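Local structure of regulatory protein E2 (Bovine papillomavirus type 1, 2JEX) at residues 73-78 with 100-105; 27-32 with 92-97; 38-43 with 66-71; 79-84 with 143-148. The protein is the N-terminal transactivation domain of a factor thought to aid E1 in starting viral DNA replication and to regulate viral transcription. The protein carries 1 engineered substitution. All blocks are in the same frame, centred on the assembly; numbering follows the deposited sequence.

Interaction 1 (73-78 with 100-105); sequences IEMQLS and DRYMSE
With CG anti to the backbone N in both E74 (chi1 -179°) and Y102 (chi1 -179°), the extended glutamate chain and the phenol reach out to each other from two helices, and they cross at about a right angle. E74 OE2 lies in the plane of the Y102 ring at its edge and accepts the hydroxyl proton, the Y102 OH to E74 OE2 distance being 2.8 Å. The proton arrives on the anti side of the carboxylate, tilted out of its plane, which stands nearly perpendicular to the ring. The same oxygen is in a salt bridge with R108, so this buried tyrosine is tied to an ion pair; the positive charge probably keeps the carboxylate ionised. A bridging water adds a second grip by donating to Y102 OH, at 2.7 Å from its oxygen, and to S78 OG, at 2.9 Å. S78 OG itself donates to E74 O one turn back along the helix. M75, its chain bent at chi2 and chi3, brings its sulfur over one ring face, with SD 4.1 Å from the centroid of Y102 and 28° off the ring normal, while CE of M75 rests against CB of Y102. The ring also meets that of F110 from strand 110-120. The arrangement is a Met-aromatic contact beside a tyrosine-carboxylate bond, packing the short helix 99-103 against helix 62-83 of the transactivation domain's helical bundle.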
# COMPACT_ATOMS: atom_id res chain seq x y z
N ILE A 73 6.52 -4.18 11.54
CA ILE A 73 7.31 -3.14 12.20
C ILE A 73 7.17 -1.81 11.42
O ILE A 73 6.81 -0.77 11.99
CB ILE A 73 8.80 -3.56 12.35
CG1 ILE A 73 8.96 -4.65 13.42
CG2 ILE A 73 9.70 -2.38 12.68
CD1 ILE A 73 10.27 -5.47 13.36
N GLU A 74 7.43 -1.89 10.11
CA GLU A 74 7.35 -0.74 9.21
C GLU A 74 5.98 -0.07 9.20
O GLU A 74 5.89 1.17 9.18
CB GLU A 74 7.74 -1.14 7.78
CG GLU A 74 7.71 0.02 6.82
CD GLU A 74 8.38 -0.27 5.50
OE1 GLU A 74 8.81 -1.43 5.28
OE2 GLU A 74 8.46 0.66 4.67
N MET A 75 4.92 -0.88 9.20
CA MET A 75 3.56 -0.38 9.25
C MET A 75 3.27 0.27 10.59
O MET A 75 2.81 1.41 10.65
CB MET A 75 2.54 -1.49 8.94
CG MET A 75 2.59 -2.04 7.51
SD MET A 75 2.40 -0.82 6.18
CE MET A 75 0.61 -0.80 6.02
N GLN A 76 3.58 -0.44 11.67
CA GLN A 76 3.39 0.08 13.03
C GLN A 76 4.02 1.46 13.25
O GLN A 76 3.34 2.40 13.65
CB GLN A 76 3.93 -0.89 14.06
CG GLN A 76 3.80 -0.37 15.47
CD GLN A 76 4.55 -1.19 16.51
OE1 GLN A 76 4.91 -2.34 16.27
NE2 GLN A 76 4.75 -0.62 17.68
N LEU A 77 5.33 1.55 13.00
CA LEU A 77 6.10 2.78 13.21
C LEU A 77 5.63 3.90 12.30
O LEU A 77 5.50 5.04 12.74
CB LEU A 77 7.61 2.53 13.03
CG LEU A 77 8.24 1.48 13.94
CD1 LEU A 77 9.75 1.37 13.72
CD2 LEU A 77 7.92 1.72 15.42
N SER A 78 5.37 3.57 11.03
CA SER A 78 4.86 4.53 10.06
C SER A 78 3.53 5.10 10.49
O SER A 78 3.33 6.32 10.49
CB SER A 78 4.74 3.90 8.66
OG SER A 78 6.01 3.72 8.07
N ASP A 100 -0.43 -4.12 1.04
CA ASP A 100 -0.60 -4.06 -0.42
C ASP A 100 -0.93 -2.65 -0.89
O ASP A 100 -0.44 -2.20 -1.93
CB ASP A 100 -1.69 -5.02 -0.90
CG ASP A 100 -1.28 -6.49 -0.79
OD1 ASP A 100 -0.06 -6.77 -0.77
OD2 ASP A 100 -2.19 -7.35 -0.73
N ARG A 101 -1.76 -1.93 -0.14
CA ARG A 101 -2.04 -0.55 -0.48
C ARG A 101 -0.75 0.27 -0.39
O ARG A 101 -0.43 1.05 -1.29
CB ARG A 101 -3.14 0.03 0.43
CG ARG A 101 -3.54 1.48 0.12
CD ARG A 101 -4.47 1.60 -1.08
NE ARG A 101 -5.76 0.94 -0.86
CZ ARG A 101 -6.85 1.54 -0.38
NH1 ARG A 101 -6.84 2.83 -0.07
NH2 ARG A 101 -7.96 0.83 -0.21
N TYR A 102 -0.01 0.06 0.70
CA TYR A 102 1.24 0.78 0.98
C TYR A 102 2.29 0.52 -0.09
O TYR A 102 3.12 1.39 -0.40
CB TYR A 102 1.76 0.31 2.35
CG TYR A 102 3.04 0.96 2.84
CD1 TYR A 102 3.09 2.32 3.15
CD2 TYR A 102 4.19 0.20 3.03
CE1 TYR A 102 4.27 2.91 3.63
CE2 TYR A 102 5.37 0.78 3.51
CZ TYR A 102 5.40 2.14 3.80
OH TYR A 102 6.56 2.70 4.26
N MET A 103 2.25 -0.68 -0.65
CA MET A 103 3.28 -1.16 -1.57
C MET A 103 2.88 -1.00 -3.01
O MET A 103 3.74 -1.00 -3.89
CB MET A 103 3.67 -2.61 -1.25
CG MET A 103 4.62 -2.72 -0.11
SD MET A 103 6.20 -1.90 -0.34
CE MET A 103 5.89 -0.37 0.47
N SER A 104 1.58 -0.85 -3.25
CA SER A 104 1.06 -0.35 -4.53
C SER A 104 1.82 0.91 -4.94
O SER A 104 2.43 1.57 -4.09
CB SER A 104 -0.43 0.02 -4.41
OG SER A 104 -1.26 -1.12 -4.22
N GLU A 105 1.75 1.25 -6.22
CA GLU A 105 2.48 2.40 -6.76
C GLU A 105 1.75 3.72 -6.53
O GLU A 105 0.53 3.80 -6.71
CB GLU A 105 2.81 2.19 -8.24
CG GLU A 105 3.91 1.15 -8.50
CD GLU A 105 5.32 1.73 -8.52
OE1 GLU A 105 6.16 1.19 -9.28
OE2 GLU A 105 5.61 2.70 -7.79
O HOH W 1 7.35 4.75 5.76

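Interaction 2 (27-32 with 92-97); sequences QDHILY and WSLLDT
H29 lays one face of its imidazole over two oxygens of the loop 92-97, T97 OG1 and S93 O, both displaced toward the rim of the ring. T97 OG1 comes within 3.3 Å of H29 CG; S93 O lies 3.2 Å from H29 NE2, but the angle is too poor for a hydrogen bond. The NE2 proton is instead directed at W92 O, which sits in the ring plane at 2.6 Å from H29 NE2. That bond is bent, and its length is doubtful because the position of the carbonyl oxygen is less certain. L94 stands across the imidazole, its CD2 methyl 3.6 Å from H29 ND1. The loop that receives the ring is braced from within by an ST motif: S93 OG accepts from the backbone N of D96, while OD2 of D96 takes both the S93 hydroxyl and the S93 backbone N-H. OG1 of T97 falls between its own backbone N and carbonyl carbon (chi1 51°), where it can donate to S93 O, at 2.7 Å from that oxygen, and still meet the histidine. Helix 26-48, one of the three long helices of the transactivation domain's bundle, is thereby fixed to the connection leading from helix 62-83 to helix 99-103. Beyond the histidine, the indole of W92 turns away toward the sheet, where it meets Y138 edge-to-face and K112 through a cation-pi contact.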
# COMPACT_ATOMS: atom_id res chain seq x y z
N GLN A 27 -5.75 4.37 15.37
CA GLN A 27 -5.21 3.70 16.55
C GLN A 27 -5.50 2.20 16.58
O GLN A 27 -4.66 1.42 17.02
CB GLN A 27 -5.72 4.37 17.83
CG GLN A 27 -4.98 3.96 19.09
CD GLN A 27 -3.47 4.13 18.97
OE1 GLN A 27 -2.71 3.20 19.24
NE2 GLN A 27 -3.04 5.31 18.54
N ASP A 28 -6.67 1.80 16.11
CA ASP A 28 -6.99 0.39 15.97
C ASP A 28 -6.07 -0.32 14.97
O ASP A 28 -5.78 -1.50 15.12
CB ASP A 28 -8.45 0.21 15.57
CG ASP A 28 -9.41 0.53 16.69
OD1 ASP A 28 -10.34 1.34 16.47
OD2 ASP A 28 -9.22 -0.01 17.80
N HIS A 29 -5.63 0.41 13.95
CA HIS A 29 -4.75 -0.14 12.93
C HIS A 29 -3.30 -0.21 13.40
O HIS A 29 -2.58 -1.15 13.09
CB HIS A 29 -4.89 0.64 11.62
CG HIS A 29 -6.30 0.68 11.12
ND1 HIS A 29 -7.11 -0.43 11.09
CD2 HIS A 29 -7.05 1.71 10.64
CE1 HIS A 29 -8.30 -0.10 10.62
NE2 HIS A 29 -8.29 1.19 10.33
N ILE A 30 -2.87 0.80 14.16
CA ILE A 30 -1.62 0.73 14.89
C ILE A 30 -1.60 -0.54 15.74
O ILE A 30 -0.64 -1.31 15.68
CB ILE A 30 -1.40 2.00 15.76
CG1 ILE A 30 -1.19 3.22 14.85
CG2 ILE A 30 -0.21 1.79 16.75
CD1 ILE A 30 -1.14 4.57 15.54
N LEU A 31 -2.68 -0.75 16.49
CA LEU A 31 -2.87 -1.93 17.33
C LEU A 31 -2.82 -3.24 16.57
O LEU A 31 -2.19 -4.19 17.01
CB LEU A 31 -4.21 -1.83 18.07
CG LEU A 31 -4.29 -1.49 19.56
CD1 LEU A 31 -3.06 -0.78 20.11
CD2 LEU A 31 -5.57 -0.69 19.82
N TYR A 32 -3.50 -3.28 15.42
CA TYR A 32 -3.50 -4.44 14.53
C TYR A 32 -2.10 -4.79 14.05
O TYR A 32 -1.73 -5.96 14.04
CB TYR A 32 -4.46 -4.21 13.34
CG TYR A 32 -4.29 -5.21 12.21
CD1 TYR A 32 -4.97 -6.44 12.23
CD2 TYR A 32 -3.45 -4.94 11.13
CE1 TYR A 32 -4.81 -7.37 11.20
CE2 TYR A 32 -3.29 -5.86 10.09
CZ TYR A 32 -3.96 -7.06 10.13
OH TYR A 32 -3.79 -7.97 9.12
N TRP A 92 -9.49 6.11 8.74
CA TRP A 92 -8.59 5.15 8.11
C TRP A 92 -9.18 3.76 8.27
O TRP A 92 -9.42 3.32 9.38
CB TRP A 92 -7.20 5.18 8.76
CG TRP A 92 -6.44 6.42 8.45
CD1 TRP A 92 -6.45 7.59 9.16
CD2 TRP A 92 -5.55 6.62 7.35
NE1 TRP A 92 -5.62 8.51 8.57
CE2 TRP A 92 -5.06 7.95 7.45
CE3 TRP A 92 -5.12 5.82 6.28
CZ2 TRP A 92 -4.16 8.49 6.52
CZ3 TRP A 92 -4.22 6.36 5.36
CH2 TRP A 92 -3.75 7.68 5.49
N SER A 93 -9.40 3.08 7.15
CA SER A 93 -9.90 1.72 7.20
C SER A 93 -8.75 0.70 7.24
O SER A 93 -7.56 1.05 7.19
CB SER A 93 -10.81 1.45 6.01
OG SER A 93 -10.05 1.46 4.83
N LEU A 94 -9.14 -0.57 7.34
CA LEU A 94 -8.19 -1.67 7.25
C LEU A 94 -7.44 -1.64 5.91
O LEU A 94 -6.22 -1.73 5.89
CB LEU A 94 -8.91 -3.01 7.44
CG LEU A 94 -9.37 -3.33 8.87
CD1 LEU A 94 -10.30 -4.53 8.85
CD2 LEU A 94 -8.19 -3.58 9.79
N LEU A 95 -8.16 -1.46 4.82
CA LEU A 95 -7.54 -1.45 3.50
C LEU A 95 -6.64 -0.24 3.25
O LEU A 95 -5.61 -0.38 2.57
CB LEU A 95 -8.60 -1.57 2.40
CG LEU A 95 -9.17 -2.99 2.25
CD1 LEU A 95 -10.25 -3.01 1.20
CD2 LEU A 95 -8.08 -4.03 1.95
N ASP A 96 -7.00 0.92 3.79
CA ASP A 96 -6.17 2.13 3.65
C ASP A 96 -4.81 1.90 4.30
O ASP A 96 -3.80 2.46 3.88
CB ASP A 96 -6.83 3.35 4.30
CG ASP A 96 -8.21 3.64 3.75
OD1 ASP A 96 -8.41 3.54 2.52
OD2 ASP A 96 -9.10 3.98 4.56
N THR A 97 -4.80 1.06 5.33
CA THR A 97 -3.61 0.82 6.13
C THR A 97 -3.09 -0.61 5.94
O THR A 97 -2.46 -1.17 6.85
CB THR A 97 -3.90 1.12 7.61
OG1 THR A 97 -5.08 0.42 8.02
CG2 THR A 97 -4.10 2.61 7.84

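Interaction 3 (38-43 with 66-71); sequences TENTLL and QERAKQ
The side-chain amide of N40 has the aliphatic part of R68 over one face: CB of R68 stands almost straight above the group, 3.4 Å from N40 CG, and CD of R68 lies on the same side, 3.6 Å from N40 OD1. A water donates to N40 OD1 at 2.7 Å, approaching slightly to the other side of the amide plane, and it is weakly held by R68 NH1. ND2 of N40 is directed back into its own helix, where it donates to V36 O. The guanidinium is turned 65° from the amide and carried past it by a chain extended from CG to NE, so the pair meets through methylenes and a shared water, with no direct polar bond. Helices 26-48 and 62-83, two members of the three-helix bundle of the E2 transactivation domain, run roughly antiparallel, the axes of the two segments approaching to 7.9 Å at an angle of 147°. The close spacing is consistent with the small side chain of A69, a lone methyl, and the CA atoms of N40 and A69 approach to 5.0 Å. CB of N40 sits 3.7 Å from CB of A69, next to the alanine's backbone N. T41 flanks the methyl at an exposed border with OG1, itself hydrogen-bonded to R37 O, 4.0 Å from A69 CB. The third helix, 4-21, meets segment 38-43 through E39, L42 and L43.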
# COMPACT_ATOMS: atom_id res chain seq x y z
N THR A 38 4.08 -8.81 16.85
CA THR A 38 4.20 -9.73 17.96
C THR A 38 4.11 -11.19 17.47
O THR A 38 5.03 -11.95 17.70
CB THR A 38 3.15 -9.41 19.07
OG1 THR A 38 3.30 -8.03 19.45
CG2 THR A 38 3.33 -10.31 20.31
N GLU A 39 3.04 -11.53 16.74
CA GLU A 39 2.85 -12.91 16.23
C GLU A 39 4.05 -13.43 15.44
O GLU A 39 4.56 -14.51 15.72
CB GLU A 39 1.58 -13.02 15.37
CG GLU A 39 1.40 -14.40 14.71
CD GLU A 39 0.19 -14.49 13.79
OE1 GLU A 39 -0.37 -13.44 13.41
OE2 GLU A 39 -0.22 -15.62 13.45
N ASN A 40 4.51 -12.65 14.48
CA ASN A 40 5.60 -13.09 13.63
C ASN A 40 6.96 -13.01 14.28
O ASN A 40 7.88 -13.73 13.87
CB ASN A 40 5.57 -12.35 12.30
CG ASN A 40 4.37 -12.74 11.49
OD1 ASN A 40 4.35 -13.81 10.88
ND2 ASN A 40 3.35 -11.90 11.51
N THR A 41 7.10 -12.16 15.30
CA THR A 41 8.32 -12.11 16.10
C THR A 41 8.45 -13.38 16.93
O THR A 41 9.51 -14.00 16.93
CB THR A 41 8.37 -10.85 17.01
OG1 THR A 41 8.34 -9.67 16.20
CG2 THR A 41 9.63 -10.84 17.85
N LEU A 42 7.36 -13.77 17.61
CA LEU A 42 7.36 -14.95 18.46
C LEU A 42 7.62 -16.19 17.62
O LEU A 42 8.43 -17.04 17.98
CB LEU A 42 6.03 -15.11 19.21
CG LEU A 42 5.47 -13.98 20.09
CD1 LEU A 42 3.97 -14.17 20.24
CD2 LEU A 42 6.15 -13.91 21.46
N LEU A 43 6.94 -16.25 16.48
CA LEU A 43 7.05 -17.35 15.53
C LEU A 43 8.47 -17.46 14.98
O LEU A 43 8.99 -18.57 14.83
CB LEU A 43 6.03 -17.18 14.40
CG LEU A 43 4.54 -17.41 14.69
CD1 LEU A 43 3.73 -17.14 13.43
CD2 LEU A 43 4.27 -18.82 15.21
N GLN A 66 10.15 -13.73 9.53
CA GLN A 66 11.06 -12.59 9.55
C GLN A 66 10.54 -11.44 8.68
O GLN A 66 10.63 -10.27 9.05
CB GLN A 66 12.45 -13.03 9.09
CG GLN A 66 13.51 -11.96 9.12
CD GLN A 66 14.88 -12.47 8.70
OE1 GLN A 66 15.02 -13.12 7.66
NE2 GLN A 66 15.89 -12.15 9.49
N GLU A 67 9.98 -11.79 7.52
CA GLU A 67 9.48 -10.79 6.57
C GLU A 67 8.18 -10.17 7.04
O GLU A 67 8.04 -8.93 7.02
CB GLU A 67 9.32 -11.40 5.18
CG GLU A 67 9.66 -10.44 4.06
CD GLU A 67 10.90 -9.59 4.35
OE1 GLU A 67 11.93 -10.13 4.83
OE2 GLU A 67 10.83 -8.36 4.11
N ARG A 68 7.25 -11.02 7.48
CA ARG A 68 5.96 -10.57 8.03
C ARG A 68 6.11 -9.67 9.25
O ARG A 68 5.35 -8.71 9.41
CB ARG A 68 5.03 -11.75 8.31
CG ARG A 68 4.42 -12.38 7.02
CD ARG A 68 3.71 -13.71 7.31
NE ARG A 68 3.24 -14.37 6.09
CZ ARG A 68 2.89 -15.66 6.00
NH1 ARG A 68 2.95 -16.45 7.07
NH2 ARG A 68 2.49 -16.16 4.84
N ALA A 69 7.11 -9.94 10.07
CA ALA A 69 7.39 -9.11 11.24
C ALA A 69 7.99 -7.77 10.84
O ALA A 69 7.67 -6.73 11.43
CB ALA A 69 8.32 -9.85 12.22
N LYS A 70 8.90 -7.81 9.87
CA LYS A 70 9.55 -6.61 9.37
C LYS A 70 8.56 -5.65 8.70
O LYS A 70 8.61 -4.45 8.94
CB LYS A 70 10.72 -6.97 8.44
CG LYS A 70 12.00 -7.29 9.22
CD LYS A 70 13.01 -8.07 8.42
CE LYS A 70 13.61 -7.26 7.28
NZ LYS A 70 14.23 -8.18 6.27
N GLN A 71 7.66 -6.21 7.90
CA GLN A 71 6.58 -5.46 7.26
C GLN A 71 5.71 -4.79 8.31
O GLN A 71 5.36 -3.62 8.20
CB GLN A 71 5.74 -6.38 6.39
CG GLN A 71 6.50 -6.98 5.19
CD GLN A 71 5.64 -7.86 4.30
OE1 GLN A 71 5.94 -8.06 3.11
NE2 GLN A 71 4.55 -8.40 4.86
O HOH W 2 2.44 -15.56 10.24

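Interaction 4 (79-84 with 143-148); sequences LQELSK and DGWQLA
The last turns of helix 62-83 face strand 145-152, with the CA atoms of L82 and W145 6.8 Å apart. The contact itself is made by one indole that offers its N-H edge to E81 and one face to L82. W145 points its ring at the helix, CG anti to its carbonyl carbon (chi1 -63°), and NE1 donates to E81 OE2 at 3.0 Å. This bond is moderately bent, with 146° at the hydrogen. It uses the anti lone pair of the carboxylate oxygen, which lies somewhat out of the indole plane. The glutamate chain runs crosswise to the indole: E81 CB comes within 3.3 Å of W145 NE1 from the L82 side of the ring plane, and OE2 is tilted to the other side. Over one face of the ring L82 adds apolar packing, its CG 4.4 Å from W145 CD2; the same leucine also touches F110 and F87. E81 OE2 has a second partner in R140 on the adjacent strand 128-140, with which it forms a salt bridge, and W145 also touches R140. One glutamate oxygen therefore serves both an indole N-H and an arginine. The bond to E81 OE2 satisfies the buried indole nitrogen, and R140 would be expected to favour an ionised carboxylate, linking helix and sheet by a charge-assisted bond.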
# COMPACT_ATOMS: atom_id res chain seq x y z
N LEU A 79 2.62 4.21 10.88
CA LEU A 79 1.30 4.63 11.34
C LEU A 79 1.35 5.44 12.63
O LEU A 79 0.57 6.38 12.79
CB LEU A 79 0.35 3.44 11.48
CG LEU A 79 0.04 2.65 10.21
CD1 LEU A 79 -0.68 1.35 10.54
CD2 LEU A 79 -0.79 3.48 9.19
N GLN A 80 2.27 5.08 13.53
CA GLN A 80 2.45 5.81 14.78
C GLN A 80 2.90 7.24 14.52
O GLN A 80 2.47 8.18 15.20
CB GLN A 80 3.44 5.11 15.71
CG GLN A 80 2.91 3.86 16.40
CD GLN A 80 3.96 3.20 17.30
OE1 GLN A 80 3.71 2.14 17.91
NE2 GLN A 80 5.13 3.82 17.40
N GLU A 81 3.78 7.40 13.52
CA GLU A 81 4.20 8.73 13.08
C GLU A 81 3.02 9.51 12.50
O GLU A 81 2.82 10.68 12.85
CB GLU A 81 5.32 8.63 12.06
CG GLU A 81 6.63 8.09 12.62
CD GLU A 81 7.78 8.21 11.64
OE1 GLU A 81 8.95 8.03 12.06
OE2 GLU A 81 7.53 8.49 10.45
N LEU A 82 2.24 8.86 11.64
CA LEU A 82 1.05 9.46 11.03
C LEU A 82 0.06 10.07 12.02
O LEU A 82 -0.42 11.18 11.81
CB LEU A 82 0.30 8.44 10.19
CG LEU A 82 0.25 8.64 8.67
CD1 LEU A 82 -0.34 7.39 8.02
CD2 LEU A 82 -0.54 9.89 8.29
N SER A 83 -0.25 9.33 13.08
CA SER A 83 -1.21 9.74 14.10
C SER A 83 -0.78 11.01 14.82
O SER A 83 -1.62 11.75 15.34
CB SER A 83 -1.41 8.62 15.11
OG SER A 83 -0.18 8.29 15.73
N LYS A 84 0.52 11.26 14.83
CA LYS A 84 1.09 12.47 15.43
C LYS A 84 1.06 13.67 14.47
O LYS A 84 1.60 14.73 14.78
CB LYS A 84 2.51 12.21 15.94
CG LYS A 84 2.66 11.05 16.92
CD LYS A 84 1.70 11.15 18.11
CE LYS A 84 2.21 10.41 19.34
NZ LYS A 84 2.74 11.35 20.38
N ASP A 143 10.65 16.32 5.93
CA ASP A 143 9.74 17.23 6.63
C ASP A 143 8.43 16.49 6.95
O ASP A 143 7.36 16.86 6.46
CB ASP A 143 9.46 18.47 5.77
CG ASP A 143 10.62 18.84 4.86
OD1 ASP A 143 10.45 18.74 3.63
OD2 ASP A 143 11.70 19.21 5.38
N GLY A 144 8.54 15.44 7.77
CA GLY A 144 7.40 14.60 8.18
C GLY A 144 6.52 14.07 7.06
O GLY A 144 6.93 14.04 5.89
N TRP A 145 5.31 13.66 7.42
CA TRP A 145 4.32 13.19 6.45
C TRP A 145 3.59 14.35 5.77
O TRP A 145 3.34 15.39 6.39
CB TRP A 145 3.34 12.23 7.12
CG TRP A 145 4.01 10.99 7.62
CD1 TRP A 145 4.64 10.83 8.83
CD2 TRP A 145 4.16 9.75 6.92
NE1 TRP A 145 5.16 9.56 8.92
CE2 TRP A 145 4.88 8.87 7.77
CE3 TRP A 145 3.74 9.28 5.66
CZ2 TRP A 145 5.19 7.56 7.40
CZ3 TRP A 145 4.06 7.98 5.30
CH2 TRP A 145 4.77 7.13 6.16
N GLN A 146 3.25 14.16 4.49
CA GLN A 146 2.57 15.19 3.71
C GLN A 146 1.58 14.61 2.70
O GLN A 146 1.77 13.51 2.17
CB GLN A 146 3.58 16.08 2.98
CG GLN A 146 4.44 15.36 1.95
CD GLN A 146 5.18 16.30 1.03
OE1 GLN A 146 5.73 17.32 1.46
NE2 GLN A 146 5.20 15.96 -0.26
N LEU A 147 0.51 15.36 2.44
CA LEU A 147 -0.52 14.94 1.49
C LEU A 147 -0.12 15.29 0.07
O LEU A 147 0.32 16.40 -0.21
CB LEU A 147 -1.88 15.55 1.84
CG LEU A 147 -3.07 15.31 0.90
CD1 LEU A 147 -3.42 13.83 0.73
CD2 LEU A 147 -4.29 16.11 1.37
N ALA A 148 -0.25 14.31 -0.82
CA ALA A 148 -0.00 14.50 -2.24
C ALA A 148 -1.20 13.96 -3.02
O ALA A 148 -1.91 13.08 -2.56
CB ALA A 148 1.28 13.79 -2.66

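Helix 62-83 serves interactions 1, 3 and 4 along its length, and helix 26-48 serves 2 and 3. Interactions 1, 2 and 4 are buried and interlock: R101 pairs with D96 between 1 and 2, T97 and I30 pack on L79 between 2 and 4, and S78 O touches the W145 ring between 1 and 4. In 1 and 4 a glutamate of helix 62-83 accepts from an aromatic side chain and also pairs with an arginine, 1 joining that helix to helix 99-103 and 4 joining it to the sheet; in 2 a histidine packs on a loop, against its backbone and the side chains of L94 and T97. Interaction 3, partly exposed, is helix-to-helix packing with a weak water-mediated link.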